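Local structure of Mll8374 protein (3B5E) at residues 127-132 with 159-164; 98-103 with 133-138; 178-183 with 190-195. The protein is probably a carboxylesterase of the alpha/beta-hydrolase fold, hydrolysing carboxylic ester bonds by way of a serine nucleophile. All blocks are in the same frame, centred on the assembly; numbering follows the deposited sequence. Where two conformers were deposited one is given.

Contact 1 (127-132 with 159-164); sequences SLMLLH and IRTLII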
ATOM      1  N   SER A 127      -5.855   6.186   0.623  1.00 19.56           N
ATOM      2  CA  SER A 127      -7.116   6.593  -0.022  1.00 19.86           C
ATOM      3  C   SER A 127      -8.194   5.508   0.042  1.00 20.51           C
ATOM      4  O   SER A 127      -9.367   5.805   0.225  1.00 21.44           O
ATOM      5  CB  SER A 127      -6.850   6.959  -1.489  1.00 21.20           C
ATOM      6  OG  SER A 127      -6.041   8.097  -1.520  1.00 18.82           O
ATOM      7  N   LEU A 128      -7.759   4.258  -0.141  1.00 23.22           N
ATOM      8  CA  LEU A 128      -8.636   3.111  -0.052  1.00 21.88           C
ATOM      9  C   LEU A 128      -9.265   3.049   1.332  1.00 22.38           C
ATOM     10  O   LEU A 128     -10.474   2.840   1.454  1.00 22.49           O
ATOM     11  CB  LEU A 128      -7.871   1.830  -0.393  1.00 22.86           C
ATOM     12  CG  LEU A 128      -8.620   0.491  -0.355  1.00 23.32           C
ATOM     13  CD1 LEU A 128      -9.772   0.425  -1.389  1.00 23.49           C
ATOM     14  CD2 LEU A 128      -7.609  -0.648  -0.514  1.00 20.66           C
HETATM   15  N   MSE A 129      -8.447   3.205   2.374  1.00 22.89           N
HETATM   16  CA  MSE A 129      -8.961   3.219   3.756  1.00 24.19           C
HETATM   17  C   MSE A 129     -10.037   4.288   3.981  1.00 21.87           C
HETATM   18  O   MSE A 129     -11.032   4.034   4.645  1.00 21.79           O
HETATM   19  CB  MSE A 129      -7.830   3.451   4.779  1.00 22.18           C
HETATM   20  CG  MSE A 129      -6.831   2.313   4.875  1.00 28.78           C
HETATM   21 SE   MSE A 129      -5.236   2.876   5.926  0.75 36.16          SE
HETATM   22  CE  MSE A 129      -6.183   3.682   7.300  1.00 23.27           C
ATOM     23  N   LEU A 130      -9.825   5.478   3.422  1.00 20.13           N
ATOM     24  CA  LEU A 130     -10.707   6.610   3.682  1.00 21.22           C
ATOM     25  C   LEU A 130     -11.951   6.592   2.824  1.00 23.32           C
ATOM     26  O   LEU A 130     -13.008   7.029   3.259  1.00 22.90           O
ATOM     27  CB  LEU A 130      -9.935   7.908   3.502  1.00 21.38           C
ATOM     28  CG  LEU A 130      -8.912   8.158   4.623  1.00 19.72           C
ATOM     29  CD1 LEU A 130      -7.867   9.134   4.133  1.00 17.13           C
ATOM     30  CD2 LEU A 130      -9.605   8.634   5.910  1.00 20.76           C
ATOM     31  N   LEU A 131     -11.838   6.043   1.624  1.00 22.46           N
ATOM     32  CA  LEU A 131     -12.936   6.048   0.675  1.00 21.69           C
ATOM     33  C   LEU A 131     -13.757   4.740   0.665  1.00 20.67           C
ATOM     34  O   LEU A 131     -14.921   4.770   0.276  1.00 22.46           O
ATOM     35  CB  LEU A 131     -12.404   6.346  -0.723  1.00 18.30           C
ATOM     36  CG  LEU A 131     -11.786   7.729  -0.981  1.00 20.83           C
ATOM     37  CD1 LEU A 131     -11.085   7.766  -2.325  1.00 16.06           C
ATOM     38  CD2 LEU A 131     -12.831   8.880  -0.926  1.00 22.91           C
ATOM     39  N   HIS A 132     -13.160   3.613   1.067  1.00 22.73           N
ATOM     40  CA  HIS A 132     -13.793   2.307   0.983  1.00 21.48           C
ATOM     41  C   HIS A 132     -13.537   1.540   2.239  1.00 23.88           C
ATOM     42  O   HIS A 132     -12.752   0.614   2.239  1.00 22.65           O
ATOM     43  CB  HIS A 132     -13.286   1.548  -0.223  1.00 20.88           C
ATOM     44  CG  HIS A 132     -13.626   2.232  -1.500  1.00 23.21           C
ATOM     45  ND1 HIS A 132     -14.857   2.109  -2.093  1.00 24.48           N
ATOM     46  CD2 HIS A 132     -12.941   3.136  -2.240  1.00 25.17           C
ATOM     47  CE1 HIS A 132     -14.895   2.857  -3.183  1.00 26.58           C
ATOM     48  NE2 HIS A 132     -13.757   3.514  -3.278  1.00 21.99           N
ATOM     49  N   ILE A 159      -8.273   0.019  12.773  1.00 27.90           N
ATOM     50  CA  ILE A 159      -7.224  -0.179  11.778  1.00 28.21           C
ATOM     51  C   ILE A 159      -5.846   0.210  12.365  1.00 26.65           C
ATOM     52  O   ILE A 159      -5.685   1.271  12.949  1.00 27.60           O
ATOM     53  CB  ILE A 159      -7.541   0.589  10.456  1.00 27.80           C
ATOM     54  CG1 ILE A 159      -8.862   0.084   9.885  1.00 31.61           C
ATOM     55  CG2 ILE A 159      -6.444   0.425   9.412  1.00 26.10           C
ATOM     56  CD1 ILE A 159      -9.386   0.922   8.730  1.00 33.47           C
ATOM     57  N   ARG A 160      -4.873  -0.678  12.226  1.00 22.24           N
ATOM     58  CA  ARG A 160      -3.509  -0.343  12.538  1.00 23.85           C
ATOM     59  C   ARG A 160      -2.779   0.053  11.261  1.00 20.70           C
ATOM     60  O   ARG A 160      -2.757  -0.716  10.269  1.00 19.71           O
ATOM     61  CB  ARG A 160      -2.808  -1.531  13.186  1.00 23.91           C
ATOM     62  CG  ARG A 160      -3.358  -1.906  14.553  1.00 31.36           C
ATOM     63  CD  ARG A 160      -2.784  -3.302  14.956  1.00 40.26           C
ATOM     64  NE  ARG A 160      -1.342  -3.237  15.289  1.00 55.04           N
ATOM     65  CZ  ARG A 160      -0.322  -3.908  14.717  1.00 52.10           C
ATOM     66  NH1 ARG A 160      -0.457  -4.775  13.712  1.00 51.42           N
ATOM     67  NH2 ARG A 160       0.887  -3.693  15.191  1.00 54.59           N
ATOM     68  N   THR A 161      -2.162   1.230  11.311  0.50 19.16           N
ATOM     69  CA  THR A 161      -1.399   1.768  10.212  0.50 19.25           C
ATOM     70  C   THR A 161       0.029   2.038  10.680  0.50 18.63           C
ATOM     71  O   THR A 161       0.239   2.658  11.734  0.50 19.47           O
ATOM     72  CB  THR A 161      -2.019   3.072   9.717  0.50 18.92           C
ATOM     73  OG1 THR A 161      -3.443   2.913   9.619  0.50 20.43           O
ATOM     74  CG2 THR A 161      -1.439   3.447   8.362  0.50 18.40           C
ATOM     75  N   LEU A 162       1.000   1.532   9.920  1.00 19.75           N
ATOM     76  CA  LEU A 162       2.389   1.855  10.097  1.00 16.44           C
ATOM     77  C   LEU A 162       2.756   2.861   8.982  1.00 18.18           C
ATOM     78  O   LEU A 162       2.370   2.663   7.829  1.00 19.67           O
ATOM     79  CB  LEU A 162       3.251   0.588   9.991  1.00 17.72           C
ATOM     80  CG  LEU A 162       4.747   0.770   9.905  1.00 20.01           C
ATOM     81  CD1 LEU A 162       5.392   1.239  11.244  1.00 18.96           C
ATOM     82  CD2 LEU A 162       5.360  -0.542   9.414  1.00 16.03           C
ATOM     83  N   ILE A 163       3.492   3.923   9.348  1.00 17.04           N
ATOM     84  CA  ILE A 163       4.052   4.906   8.416  1.00 17.77           C
ATOM     85  C   ILE A 163       5.552   4.940   8.627  1.00 18.02           C
ATOM     86  O   ILE A 163       6.025   4.988   9.799  1.00 19.14           O
ATOM     87  CB  ILE A 163       3.432   6.328   8.642  1.00 18.35           C
ATOM     88  CG1 ILE A 163       1.944   6.327   8.277  1.00 23.15           C
ATOM     89  CG2 ILE A 163       4.246   7.399   7.889  1.00 18.11           C
ATOM     90  CD1 ILE A 163       1.201   7.563   8.779  1.00 19.65           C
ATOM     91  N   ILE A 164       6.326   4.837   7.538  1.00 16.65           N
ATOM     92  CA  ILE A 164       7.764   5.035   7.633  1.00 19.00           C
ATOM     93  C   ILE A 164       8.201   6.165   6.727  1.00 18.96           C
ATOM     94  O   ILE A 164       8.089   6.068   5.496  1.00 20.29           O
ATOM     95  CB  ILE A 164       8.551   3.796   7.278  1.00 18.39           C
ATOM     96  CG1 ILE A 164       8.007   2.575   8.014  1.00 22.02           C
ATOM     97  CG2 ILE A 164      10.077   4.035   7.591  1.00 17.05           C
ATOM     98  CD1 ILE A 164       8.861   1.324   7.827  1.00 17.27           C
TER
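The hydroxyl of T161 is met by the end of M129, a selenomethionine: T161 OG1 lies 3.7 Å from M129 CE and 4.1 Å from M129 SE. No hydrogen-bond partner for this buried oxygen appears in the model. T161 was built in two conformers, so the surroundings of its hydroxyl are less certain than those of its backbone. The chain of M129 leaves helix 120-131 toward the sheet, extended about CB-CG and then turned about the CG-SE bond (chi3 46°), which swings CE into the angle between T161 and I159. There M129 CE packs 3.9 Å from I159 CG2. The two side chains run alongside each other head to tail, M129 reaching for the strand and I159 for the helix. A139 on strand 138-142 and the loop residue L156 also touch M129, while T161 leans on L141. R160, between the two touching residues of the strand, points away from the helix, and its guanidinium meets W212 of helix 203-214 by a cation-pi contact and a bond to the W212 carbonyl. The contact packs the last turn of helix 120-131, where H132 N still donates to L128 O at 2.8 Å, against strand 160-166, next to the edge of the alpha/beta-hydrolase sheet. With no hydrogen bond across it, the interface is held by van der Waals contact, and in the given conformer a buried hydroxyl faces a methyl and a selenium, neither of which can serve it as a usual hydrogen-bond partner.

Contact 2 (98-103 with 133-138); sequences FTNEAA and PGIVRL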
ATOM      1  N   PHE A  98     -11.399  -5.040  -6.949  1.00 23.06           N
ATOM      2  CA  PHE A  98     -10.337  -5.998  -7.235  1.00 20.68           C
ATOM      3  C   PHE A  98      -9.906  -6.816  -6.009  1.00 20.86           C
ATOM      4  O   PHE A  98      -9.692  -8.049  -6.112  1.00 19.24           O
ATOM      5  CB  PHE A  98      -9.122  -5.265  -7.844  1.00 20.19           C
ATOM      6  CG  PHE A  98      -7.867  -6.104  -7.897  1.00 19.33           C
ATOM      7  CD1 PHE A  98      -7.739  -7.096  -8.860  1.00 22.84           C
ATOM      8  CD2 PHE A  98      -6.842  -5.921  -6.979  1.00 20.27           C
ATOM      9  CE1 PHE A  98      -6.614  -7.890  -8.918  1.00 20.73           C
ATOM     10  CE2 PHE A  98      -5.698  -6.707  -7.016  1.00 22.45           C
ATOM     11  CZ  PHE A  98      -5.574  -7.703  -8.004  1.00 19.65           C
ATOM     12  N   THR A  99      -9.784  -6.163  -4.847  0.50 19.71           N
ATOM     13  CA  THR A  99      -9.350  -6.867  -3.627  0.50 20.08           C
ATOM     14  C   THR A  99     -10.315  -7.987  -3.331  0.50 20.39           C
ATOM     15  O   THR A  99      -9.907  -9.097  -3.041  0.50 21.08           O
ATOM     16  CB  THR A  99      -9.198  -5.964  -2.342  0.50 19.84           C
ATOM     17  OG1 THR A  99     -10.471  -5.483  -1.890  0.50 17.99           O
ATOM     18  CG2 THR A  99      -8.275  -4.824  -2.599  0.50 17.70           C
ATOM     19  N   ASN A 100     -11.599  -7.683  -3.433  1.00 21.33           N
ATOM     20  CA  ASN A 100     -12.625  -8.660  -3.180  1.00 22.64           C
ATOM     21  C   ASN A 100     -12.604  -9.834  -4.197  1.00 21.37           C
ATOM     22  O   ASN A 100     -12.689 -11.003  -3.797  1.00 22.60           O
ATOM     23  CB  ASN A 100     -13.974  -7.932  -3.042  1.00 24.93           C
ATOM     24  CG  ASN A 100     -13.987  -6.959  -1.804  1.00 37.02           C
ATOM     25  OD1 ASN A 100     -13.332  -7.220  -0.762  1.00 44.95           O
ATOM     26  ND2 ASN A 100     -14.687  -5.826  -1.940  1.00 42.57           N
ATOM     27  N   GLU A 101     -12.476  -9.494  -5.487  0.50 21.46           N
ATOM     28  CA  GLU A 101     -12.316 -10.467  -6.581  0.50 22.28           C
ATOM     29  C   GLU A 101     -11.137 -11.377  -6.296  0.50 21.06           C
ATOM     30  O   GLU A 101     -11.270 -12.594  -6.299  0.50 20.59           O
ATOM     31  CB  GLU A 101     -12.004  -9.796  -7.929  0.50 20.91           C
ATOM     32  CG  GLU A 101     -13.055  -8.939  -8.573  0.50 27.35           C
ATOM     33  CD  GLU A 101     -12.643  -8.522  -9.997  0.50 25.71           C
ATOM     34  OE1 GLU A 101     -11.586  -7.833 -10.191  0.50 22.09           O
ATOM     35  OE2 GLU A 101     -13.392  -8.896 -10.922  0.50 34.10           O
ATOM     36  N   ALA A 102      -9.975 -10.758  -6.088  1.00 20.23           N
ATOM     37  CA  ALA A 102      -8.730 -11.495  -5.835  1.00 21.15           C
ATOM     38  C   ALA A 102      -8.851 -12.376  -4.580  1.00 20.76           C
ATOM     39  O   ALA A 102      -8.402 -13.530  -4.566  1.00 18.49           O
ATOM     40  CB  ALA A 102      -7.529 -10.534  -5.724  1.00 21.01           C
ATOM     41  N   ALA A 103      -9.466 -11.851  -3.520  1.00 19.85           N
ATOM     42  CA  ALA A 103      -9.659 -12.645  -2.292  1.00 21.26           C
ATOM     43  C   ALA A 103     -10.554 -13.876  -2.512  1.00 20.23           C
ATOM     44  O   ALA A 103     -10.257 -14.999  -2.045  1.00 19.20           O
ATOM     45  CB  ALA A 103     -10.210 -11.748  -1.165  1.00 18.74           C
ATOM     46  N   PRO A 133     -14.190   1.952   3.329  1.00 24.80           N
ATOM     47  CA  PRO A 133     -13.979   1.290   4.596  1.00 26.75           C
ATOM     48  C   PRO A 133     -14.504  -0.153   4.607  1.00 25.33           C
ATOM     49  O   PRO A 133     -15.405  -0.517   3.848  1.00 25.94           O
ATOM     50  CB  PRO A 133     -14.770   2.158   5.574  1.00 28.48           C
ATOM     51  CG  PRO A 133     -15.811   2.806   4.741  1.00 25.68           C
ATOM     52  CD  PRO A 133     -15.160   3.060   3.437  1.00 25.48           C
ATOM     53  N   GLY A 134     -13.908  -0.964   5.463  1.00 24.60           N
ATOM     54  CA  GLY A 134     -14.292  -2.338   5.602  1.00 25.38           C
ATOM     55  C   GLY A 134     -13.433  -3.306   4.823  1.00 26.07           C
ATOM     56  O   GLY A 134     -13.726  -4.492   4.815  1.00 29.16           O
ATOM     57  N   ILE A 135     -12.404  -2.814   4.148  1.00 24.24           N
ATOM     58  CA  ILE A 135     -11.496  -3.669   3.387  1.00 23.57           C
ATOM     59  C   ILE A 135     -10.136  -3.821   4.092  1.00 24.89           C
ATOM     60  O   ILE A 135      -9.693  -4.949   4.365  1.00 26.61           O
ATOM     61  CB  ILE A 135     -11.270  -3.123   1.975  1.00 23.43           C
ATOM     62  CG1 ILE A 135     -12.601  -3.133   1.215  1.00 24.18           C
ATOM     63  CG2 ILE A 135     -10.209  -3.954   1.245  1.00 25.93           C
ATOM     64  CD1 ILE A 135     -12.550  -2.442  -0.086  1.00 24.56           C
ATOM     65  N   VAL A 136      -9.501  -2.687   4.386  1.00 24.14           N
ATOM     66  CA  VAL A 136      -8.192  -2.661   5.024  1.00 23.42           C
ATOM     67  C   VAL A 136      -8.306  -2.780   6.548  1.00 23.99           C
ATOM     68  O   VAL A 136      -9.093  -2.066   7.173  1.00 26.17           O
ATOM     69  CB  VAL A 136      -7.412  -1.408   4.598  1.00 21.75           C
ATOM     70  CG1 VAL A 136      -6.004  -1.391   5.232  1.00 20.66           C
ATOM     71  CG2 VAL A 136      -7.314  -1.340   3.069  1.00 20.91           C
ATOM     72  N   ARG A 137      -7.546  -3.723   7.121  1.00 22.36           N
ATOM     73  CA  ARG A 137      -7.362  -3.867   8.577  1.00 24.45           C
ATOM     74  C   ARG A 137      -5.949  -3.492   9.054  1.00 22.93           C
ATOM     75  O   ARG A 137      -5.769  -3.088  10.193  1.00 21.62           O
ATOM     76  CB  ARG A 137      -7.611  -5.309   9.031  1.00 27.58           C
ATOM     77  CG  ARG A 137      -9.075  -5.726   9.129  1.00 42.92           C
ATOM     78  CD  ARG A 137      -9.699  -6.040   7.756  1.00 55.50           C
ATOM     79  NE  ARG A 137     -10.777  -7.044   7.828  1.00 60.38           N
ATOM     80  CZ  ARG A 137     -11.602  -7.354   6.820  1.00 59.23           C
ATOM     81  NH1 ARG A 137     -11.516  -6.724   5.650  1.00 47.39           N
ATOM     82  NH2 ARG A 137     -12.536  -8.294   6.983  1.00 56.66           N
ATOM     83  N   LEU A 138      -4.973  -3.650   8.167  1.00 20.37           N
ATOM     84  CA  LEU A 138      -3.557  -3.443   8.456  1.00 21.35           C
ATOM     85  C   LEU A 138      -2.925  -2.807   7.232  1.00 20.11           C
ATOM     86  O   LEU A 138      -3.075  -3.326   6.127  1.00 18.72           O
ATOM     87  CB  LEU A 138      -2.852  -4.777   8.739  1.00 22.34           C
ATOM     88  CG  LEU A 138      -3.170  -5.614   9.993  1.00 24.67           C
ATOM     89  CD1 LEU A 138      -2.295  -6.874  10.023  1.00 26.14           C
ATOM     90  CD2 LEU A 138      -2.974  -4.799  11.266  1.00 25.30           C
TER
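T99 on helix 85-106 meets I135 in the loop that carries the chain from helix 120-131 into strand 138-142, the second half of a beta-alpha-beta crossover in the alpha/beta-hydrolase fold. Contact between the segments is van der Waals: T99 OG1 stands 3.5 Å from I135 CG2 and 4.1 Å from I135 CD1, so the isoleucine lays both its branch methyl and its chain end beside the oxygen. At the solvent side the amide of N100 reaches back loosely, with N100 ND2 4.4 Å from I135 CD1. Beneath the pair, F115 of strand 113-118 receives both T99 and I135, making a small apolar core between helix, loop and sheet; V136 lies against F115 as well and touches L128 and M129 of the preceding helix.

Polar bonds run alongside this packing. In the given conformer T99 turns OG1 between its backbone N and carbonyl carbon (chi1 68°), where it bonds back to A96 O within its own helix; its hydrogen is thereby committed to the A96 carbonyl, and the isoleucine methyls meet the oxygen by van der Waals contact alone. In the loop, R137 curls its guanidinium back toward the preceding residues and spans a carboxylate and a carbonyl: R137 NH2 makes a salt bridge with D111, and R137 NH1 donates to I135 O at 2.9 Å, with an angle of 151° at the hydrogen. That second bond lies in the guanidinium plane, but R137 NH1 approaches I135 O from above the carbonyl plane, 42° out of it.

Contact 3 (178-183 with 190-195); sequences ALVTLL and VDARII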
ATOM      1  N   ALA A 178       1.090  15.745   8.784  1.00 18.24           N
ATOM      2  CA  ALA A 178      -0.313  15.961   8.398  1.00 18.33           C
ATOM      3  C   ALA A 178      -1.057  14.620   8.220  1.00 18.87           C
ATOM      4  O   ALA A 178      -2.214  14.484   8.626  1.00 20.43           O
ATOM      5  CB  ALA A 178      -0.393  16.830   7.124  1.00 19.24           C
ATOM      6  N   LEU A 179      -0.373  13.625   7.643  1.00 16.48           N
ATOM      7  CA  LEU A 179      -0.978  12.307   7.438  1.00 18.39           C
ATOM      8  C   LEU A 179      -1.223  11.613   8.765  1.00 17.95           C
ATOM      9  O   LEU A 179      -2.255  10.972   8.943  1.00 18.15           O
ATOM     10  CB  LEU A 179      -0.088  11.432   6.550  1.00 19.03           C
ATOM     11  CG  LEU A 179      -0.743  10.156   6.037  1.00 18.92           C
ATOM     12  CD1 LEU A 179      -2.068  10.413   5.225  1.00 18.97           C
ATOM     13  CD2 LEU A 179       0.324   9.351   5.266  1.00 20.17           C
ATOM     14  N   VAL A 180      -0.255  11.703   9.678  1.00 20.34           N
ATOM     15  CA  VAL A 180      -0.409  11.135  11.039  1.00 18.57           C
ATOM     16  C   VAL A 180      -1.624  11.723  11.768  1.00 17.67           C
ATOM     17  O   VAL A 180      -2.403  10.991  12.360  1.00 20.22           O
ATOM     18  CB  VAL A 180       0.864  11.325  11.916  1.00 20.34           C
ATOM     19  CG1 VAL A 180       0.569  10.941  13.388  1.00 18.73           C
ATOM     20  CG2 VAL A 180       2.022  10.505  11.305  1.00 13.90           C
ATOM     21  N   THR A 181      -1.744  13.038  11.698  1.00 17.17           N
ATOM     22  CA  THR A 181      -2.856  13.759  12.290  1.00 16.58           C
ATOM     23  C   THR A 181      -4.178  13.291  11.665  1.00 17.36           C
ATOM     24  O   THR A 181      -5.159  12.962  12.376  1.00 18.78           O
ATOM     25  CB  THR A 181      -2.648  15.297  12.133  1.00 14.85           C
ATOM     26  OG1 THR A 181      -1.565  15.693  12.979  1.00 23.09           O
ATOM     27  CG2 THR A 181      -3.936  16.092  12.538  1.00 19.02           C
ATOM     28  N   LEU A 182      -4.207  13.248  10.346  1.00 19.93           N
ATOM     29  CA  LEU A 182      -5.420  12.858   9.619  1.00 21.61           C
ATOM     30  C   LEU A 182      -5.900  11.455  10.000  1.00 20.10           C
ATOM     31  O   LEU A 182      -7.064  11.258  10.329  1.00 19.99           O
ATOM     32  CB  LEU A 182      -5.152  12.927   8.115  1.00 23.20           C
ATOM     33  CG  LEU A 182      -6.301  12.571   7.176  1.00 25.10           C
ATOM     34  CD1 LEU A 182      -7.358  13.633   7.241  1.00 24.66           C
ATOM     35  CD2 LEU A 182      -5.756  12.379   5.748  1.00 25.77           C
ATOM     36  N   LEU A 183      -5.010  10.467   9.924  1.00 20.27           N
ATOM     37  CA  LEU A 183      -5.400   9.080  10.155  1.00 20.17           C
ATOM     38  C   LEU A 183      -5.775   8.873  11.628  1.00 21.14           C
ATOM     39  O   LEU A 183      -6.750   8.194  11.919  1.00 19.62           O
ATOM     40  CB  LEU A 183      -4.306   8.122   9.695  1.00 20.07           C
ATOM     41  CG  LEU A 183      -3.975   8.152   8.181  1.00 20.92           C
ATOM     42  CD1 LEU A 183      -2.790   7.218   7.831  1.00 20.07           C
ATOM     43  CD2 LEU A 183      -5.189   7.793   7.320  1.00 19.43           C
ATOM     44  N   VAL A 190      -2.086   4.617  14.762  1.00 20.10           N
ATOM     45  CA  VAL A 190      -0.944   4.966  13.907  1.00 19.40           C
ATOM     46  C   VAL A 190       0.366   4.672  14.643  1.00 22.17           C
ATOM     47  O   VAL A 190       0.528   5.026  15.805  1.00 22.14           O
ATOM     48  CB  VAL A 190      -0.997   6.471  13.484  1.00 20.43           C
ATOM     49  CG1 VAL A 190       0.177   6.809  12.546  1.00 19.84           C
ATOM     50  CG2 VAL A 190      -2.367   6.849  12.843  1.00 21.62           C
ATOM     51  N   ASP A 191       1.287   4.010  13.960  1.00 17.78           N
ATOM     52  CA  ASP A 191       2.639   3.857  14.419  1.00 17.74           C
ATOM     53  C   ASP A 191       3.509   4.458  13.336  1.00 18.35           C
ATOM     54  O   ASP A 191       3.670   3.857  12.294  1.00 18.40           O
ATOM     55  CB  ASP A 191       2.952   2.378  14.541  1.00 16.24           C
ATOM     56  CG  ASP A 191       4.325   2.122  15.040  1.00 23.32           C
ATOM     57  OD1 ASP A 191       5.124   3.066  15.139  1.00 22.81           O
ATOM     58  OD2 ASP A 191       4.611   0.935  15.338  1.00 23.27           O
ATOM     59  N   ALA A 192       4.030   5.662  13.578  1.00 18.25           N
ATOM     60  CA  ALA A 192       4.824   6.400  12.584  1.00 16.01           C
ATOM     61  C   ALA A 192       6.291   6.537  13.025  1.00 15.12           C
ATOM     62  O   ALA A 192       6.581   6.877  14.200  1.00 15.42           O
ATOM     63  CB  ALA A 192       4.212   7.775  12.316  1.00 16.77           C
ATOM     64  N   ARG A 193       7.180   6.183  12.089  1.00 20.07           N
ATOM     65  CA  ARG A 193       8.635   6.174  12.283  1.00 18.43           C
ATOM     66  C   ARG A 193       9.294   7.140  11.321  1.00 18.75           C
ATOM     67  O   ARG A 193       8.799   7.369  10.209  1.00 18.82           O
ATOM     68  CB  ARG A 193       9.256   4.781  12.022  1.00 17.33           C
ATOM     69  CG  ARG A 193       8.557   3.645  12.670  1.00 19.63           C
ATOM     70  CD  ARG A 193       8.578   3.725  14.172  1.00 19.35           C
ATOM     71  NE  ARG A 193       7.840   2.619  14.752  1.00 21.99           N
ATOM     72  CZ  ARG A 193       8.378   1.429  15.017  1.00 22.41           C
ATOM     73  NH1 ARG A 193       9.667   1.198  14.856  1.00 25.57           N
ATOM     74  NH2 ARG A 193       7.613   0.465  15.498  1.00 23.63           N
ATOM     75  N   ILE A 194      10.416   7.700  11.757  1.00 17.55           N
ATOM     76  CA  ILE A 194      11.343   8.420  10.878  1.00 18.76           C
ATOM     77  C   ILE A 194      12.656   7.674  10.953  1.00 18.65           C
ATOM     78  O   ILE A 194      13.158   7.463  12.063  1.00 17.01           O
ATOM     79  CB  ILE A 194      11.598   9.884  11.312  1.00 20.19           C
ATOM     80  CG1 ILE A 194      10.318  10.727  11.340  1.00 23.03           C
ATOM     81  CG2 ILE A 194      12.649  10.541  10.388  1.00 18.71           C
ATOM     82  CD1 ILE A 194      10.419  12.059  12.174  1.00 18.26           C
ATOM     83  N   ILE A 195      13.210   7.280   9.797  1.00 16.83           N
ATOM     84  CA  ILE A 195      14.476   6.545   9.728  1.00 18.41           C
ATOM     85  C   ILE A 195      15.461   7.432   8.980  1.00 17.43           C
ATOM     86  O   ILE A 195      15.041   8.421   8.377  1.00 16.11           O
ATOM     87  CB  ILE A 195      14.306   5.102   9.108  1.00 20.16           C
ATOM     88  CG1 ILE A 195      13.748   5.113   7.670  1.00 19.81           C
ATOM     89  CG2 ILE A 195      13.431   4.209  10.022  1.00 18.87           C
ATOM     90  CD1 ILE A 195      13.914   3.713   6.896  1.00 18.88           C
TER
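V190 on strand 189-195 is the bump that fills the hollow between V180 and L183, one turn apart on helix 176-185. Its CG2 methyl pushes furthest in: V190 CG2 sits 3.9 Å from L183 CB and 4.2 Å from V180 O, so the floor of the hollow is partly helix backbone. The other branch, V190 CG1, lies against V180 CG1 at 4.2 Å, on the side of the hollow formed by V180. V180 in turn uses its second methyl: with CG1 anti to the backbone N (chi1 170°), V180 CG2 projects over the strand and rests 3.6 Å from A192 CB, whose small side chain lets the valine come close. Segments 178-183 and 190-195 run almost antiparallel, at 172° with axes 9.4 Å apart at closest approach, as expected for the return leg of a beta-alpha-beta unit in which helix 176-185 links strand 160-166 to its neighbour 189-195. The same two helix residues reach the first strand as well, V180 touching I163 and L183 touching T161. Strand 189-195 is the outermost of the sheet on this flank. D191 points away from the helix, beside W212 of helix 203-214. On this other face R193 grips the D191 carboxylate side-on with two nitrogens, R193 NE meeting D191 OD1 at 2.8 Å and R193 NH2 meeting D191 OD2 at 3.0 Å.

Going from the N terminus, helix 85-106 opens contact 2 at 98-103; before it closes, helix 120-131 opens contact 1 at 127-132. Contact 2 then closes at 133-138 and contact 1 at 159-164, so the two loops cross rather than nest. Contact 3 follows in series, a short loop from 178-183 back to 190-195. Backbone bonds at the sheet join them: probable hydrogen bonds from R160 N to R137 O (3.3 Å) and from D191 N to T161 O (2.8 Å) couple contact 1 to contacts 2 and 3. Contacts 1 and 3 tie helices 120-131 and 176-185 to neighbouring strands; contact 2 ties helix 85-106 to the loop before strand 138-142.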